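Local coordinates for protein PML (Homo sapiens, PDB 6IMQ), which probably helps build PML nuclear bodies by self-association through its B1-box, a zinc-binding B-box domain, at residues D20-C26 against K43-L49. Residues are numbered along the deposited sequence; the frame is centred on the assembly and turned at random.
Sequences DFWCFEC and KHEARPL. With ZN (zinc ion), chain I.
His44 meets the Cys23–Cys26 turn at a zinc ion: its ND1 binds the metal at 2.1 Å, beside Cys23 SG and Cys26 SG, and His38 completes this Cys2His2 site of the B-box. Both sulfurs lie at the edge of the imidazole, while Glu25 CB sits over one face, a CH-pi contact 3.9 Å from the ring centroid. Cys26 N donates almost straight to Cys23 SG, a bond within the turn to a sulfur that also binds the metal. The bent Glu25 chain brings OE2 to Glu45 N, a short but weak bond.

Away from the zinc, strands 21-23 and 46-48 pair antiparallel. Trp22 and Arg47 form a hydrogen-bonded pair, N to O at 2.9 Å from Trp22 to Arg47 and 2.8 Å in return; Phe24 N extends the ladder to Glu45 O. With CG anti to its carbonyl carbon (chi1 -69°), Phe24 turns its ring across Arg47 at a slant, CZ 3.7 Å from Arg47 CG, ring and guanidinium planes 40° apart. Trp22 CD1 rests on one face of the same ring. An alanine in place of Phe24 is likely to open a gap between Trp22 and the Arg47 methylenes, leaving CG and CD less firmly packed. Arg47 NH1 also bonds to Pro48 O and to Gln4 of the second subunit, whereas its buried NE finds no partner. At the far end Leu49 N reaches Asp20 O at 3.0 Å.

Strand 21-23 is the middle of the three-stranded sheet, between 46-48 and 28-30, where Asp20 and Phe21 face Leu30 in a classic bulge; helix 32-41 packs on Ala46 and stacks Phe35 against Phe21.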
loop_
_atom_site.group_PDB
_atom_site.type_symbol
_atom_site.label_atom_id
_atom_site.label_comp_id
_atom_site.label_asym_id
_atom_site.label_seq_id
_atom_site.Cartn_x
_atom_site.Cartn_y
_atom_site.Cartn_z
ATOM N N ASP B 20 0.798 -1.831 -9.577
ATOM C CA ASP B 20 -0.404 -1.713 -8.765
ATOM C C ASP B 20 -0.124 -1.811 -7.279
ATOM O O ASP B 20 -1.013 -1.501 -6.481
ATOM C CB ASP B 20 -1.418 -2.791 -9.148
ATOM C CG ASP B 20 -1.968 -2.601 -10.541
ATOM O OD1 ASP B 20 -2.237 -1.445 -10.932
ATOM O OD2 ASP B 20 -2.130 -3.618 -11.242
ATOM N N PHE B 21 1.070 -2.234 -6.882
ATOM C CA PHE B 21 1.402 -2.447 -5.491
ATOM C C PHE B 21 2.800 -1.929 -5.223
ATOM O O PHE B 21 3.644 -1.829 -6.115
ATOM C CB PHE B 21 1.294 -3.922 -5.112
ATOM C CG PHE B 21 -0.090 -4.445 -5.197
ATOM C CD1 PHE B 21 -0.616 -4.872 -6.402
ATOM C CD2 PHE B 21 -0.884 -4.481 -4.067
ATOM C CE1 PHE B 21 -1.907 -5.345 -6.474
ATOM C CE2 PHE B 21 -2.173 -4.950 -4.127
ATOM C CZ PHE B 21 -2.694 -5.381 -5.332
ATOM N N TRP B 22 3.001 -1.548 -3.973
ATOM C CA TRP B 22 4.284 -1.101 -3.457
ATOM C C TRP B 22 4.594 -1.973 -2.258
ATOM O O TRP B 22 3.758 -2.117 -1.357
ATOM C CB TRP B 22 4.247 0.371 -3.066
ATOM C CG TRP B 22 5.453 0.847 -2.304
ATOM C CD1 TRP B 22 5.517 1.116 -0.970
ATOM C CD2 TRP B 22 6.756 1.131 -2.832
ATOM N NE1 TRP B 22 6.776 1.551 -0.631
ATOM C CE2 TRP B 22 7.555 1.571 -1.757
ATOM C CE3 TRP B 22 7.321 1.058 -4.107
ATOM C CZ2 TRP B 22 8.891 1.928 -1.918
ATOM C CZ3 TRP B 22 8.647 1.417 -4.265
ATOM C CH2 TRP B 22 9.416 1.848 -3.178
ATOM N N CYS B 23 5.768 -2.575 -2.253
ATOM C CA CYS B 23 6.213 -3.361 -1.116
ATOM C C CYS B 23 7.142 -2.513 -0.257
ATOM O O CYS B 23 8.159 -2.005 -0.744
ATOM C CB CYS B 23 6.917 -4.641 -1.545
ATOM S SG CYS B 23 7.430 -5.532 -0.081
ATOM N N PHE B 24 6.812 -2.393 1.028
ATOM C CA PHE B 24 7.604 -1.557 1.919
ATOM C C PHE B 24 8.946 -2.190 2.274
ATOM O O PHE B 24 9.906 -1.466 2.557
ATOM C CB PHE B 24 6.804 -1.258 3.188
ATOM C CG PHE B 24 5.627 -0.368 2.960
ATOM C CD1 PHE B 24 5.817 0.967 2.669
ATOM C CD2 PHE B 24 4.332 -0.856 3.032
ATOM C CE1 PHE B 24 4.750 1.804 2.453
ATOM C CE2 PHE B 24 3.255 -0.021 2.821
ATOM C CZ PHE B 24 3.466 1.315 2.528
ATOM N N GLU B 25 9.045 -3.519 2.267
ATOM C CA GLU B 25 10.318 -4.129 2.638
ATOM C C GLU B 25 11.210 -4.416 1.433
ATOM O O GLU B 25 12.436 -4.284 1.534
ATOM C CB GLU B 25 10.073 -5.411 3.439
ATOM C CG GLU B 25 9.736 -5.140 4.908
ATOM C CD GLU B 25 8.352 -5.633 5.297
ATOM O OE1 GLU B 25 8.259 -6.492 6.199
ATOM O OE2 GLU B 25 7.362 -5.171 4.694
ATOM N N CYS B 26 10.633 -4.797 0.289
ATOM C CA CYS B 26 11.437 -4.892 -0.924
ATOM C C CYS B 26 11.767 -3.508 -1.487
ATOM O O CYS B 26 12.788 -3.349 -2.163
ATOM C CB CYS B 26 10.716 -5.707 -2.004
ATOM S SG CYS B 26 10.372 -7.446 -1.684
ATOM N N LYS B 43 6.460 -12.742 3.125
ATOM C CA LYS B 43 5.511 -12.114 4.045
ATOM C C LYS B 43 6.043 -10.707 4.328
ATOM O O LYS B 43 6.762 -10.483 5.304
ATOM C CB LYS B 43 5.307 -12.941 5.331
ATOM C CG LYS B 43 6.558 -13.534 5.963
ATOM C CD LYS B 43 6.595 -15.063 5.833
ATOM C CE LYS B 43 6.440 -15.781 7.178
ATOM N NZ LYS B 43 7.735 -16.088 7.860
ATOM N N HIS B 44 5.695 -9.765 3.452
ATOM C CA HIS B 44 6.147 -8.386 3.543
ATOM C C HIS B 44 4.954 -7.450 3.680
ATOM O O HIS B 44 3.894 -7.689 3.090
ATOM C CB HIS B 44 6.949 -7.975 2.299
ATOM C CG HIS B 44 8.323 -8.567 2.225
ATOM N ND1 HIS B 44 9.168 -8.337 1.159
ATOM C CD2 HIS B 44 9.008 -9.361 3.081
ATOM C CE1 HIS B 44 10.309 -8.969 1.358
ATOM N NE2 HIS B 44 10.241 -9.599 2.517
ATOM N N GLU B 45 5.128 -6.380 4.456
ATOM C CA GLU B 45 4.177 -5.278 4.419
ATOM C C GLU B 45 4.183 -4.648 3.034
ATOM O O GLU B 45 5.243 -4.307 2.499
ATOM C CB GLU B 45 4.535 -4.223 5.460
ATOM C CG GLU B 45 3.879 -4.374 6.806
ATOM C CD GLU B 45 4.053 -3.124 7.649
ATOM O OE1 GLU B 45 5.212 -2.715 7.889
ATOM O OE2 GLU B 45 3.029 -2.535 8.053
ATOM N N ALA B 46 3.000 -4.469 2.462
ATOM C CA ALA B 46 2.881 -3.874 1.139
ATOM C C ALA B 46 1.513 -3.235 1.045
ATOM O O ALA B 46 0.616 -3.515 1.849
ATOM C CB ALA B 46 3.082 -4.909 0.027
ATOM N N ARG B 47 1.346 -2.390 0.041
ATOM C CA ARG B 47 0.079 -1.708 -0.091
ATOM C C ARG B 47 -0.319 -1.519 -1.544
ATOM O O ARG B 47 0.542 -1.395 -2.426
ATOM C CB ARG B 47 0.128 -0.335 0.591
ATOM C CG ARG B 47 0.930 0.699 -0.162
ATOM C CD ARG B 47 0.244 2.011 0.100
ATOM N NE ARG B 47 1.023 3.205 -0.140
ATOM C CZ ARG B 47 0.710 4.100 -1.068
ATOM N NH1 ARG B 47 -0.347 3.916 -1.850
ATOM N NH2 ARG B 47 1.454 5.181 -1.211
ATOM N N PRO B 48 -1.621 -1.472 -1.812
ATOM C CA PRO B 48 -2.082 -0.989 -3.115
ATOM C C PRO B 48 -1.617 0.440 -3.330
ATOM O O PRO B 48 -1.425 1.203 -2.384
ATOM C CB PRO B 48 -3.610 -1.078 -3.017
ATOM C CG PRO B 48 -3.869 -2.062 -1.878
ATOM C CD PRO B 48 -2.740 -1.812 -0.913
ATOM N N LEU B 49 -1.413 0.788 -4.592
ATOM C CA LEU B 49 -1.176 2.171 -4.965
ATOM C C LEU B 49 -2.520 2.868 -5.120
ATOM O O LEU B 49 -3.499 2.260 -5.561
ATOM C CB LEU B 49 -0.375 2.256 -6.261
ATOM C CG LEU B 49 1.074 1.789 -6.161
ATOM C CD1 LEU B 49 1.614 1.740 -7.604
ATOM C CD2 LEU B 49 1.945 2.649 -5.306
HETATM ZN ZN ZN I . 8.453 -7.542 -0.647
HETATM O O HOH W 1 -3.744 -0.108 -7.349
#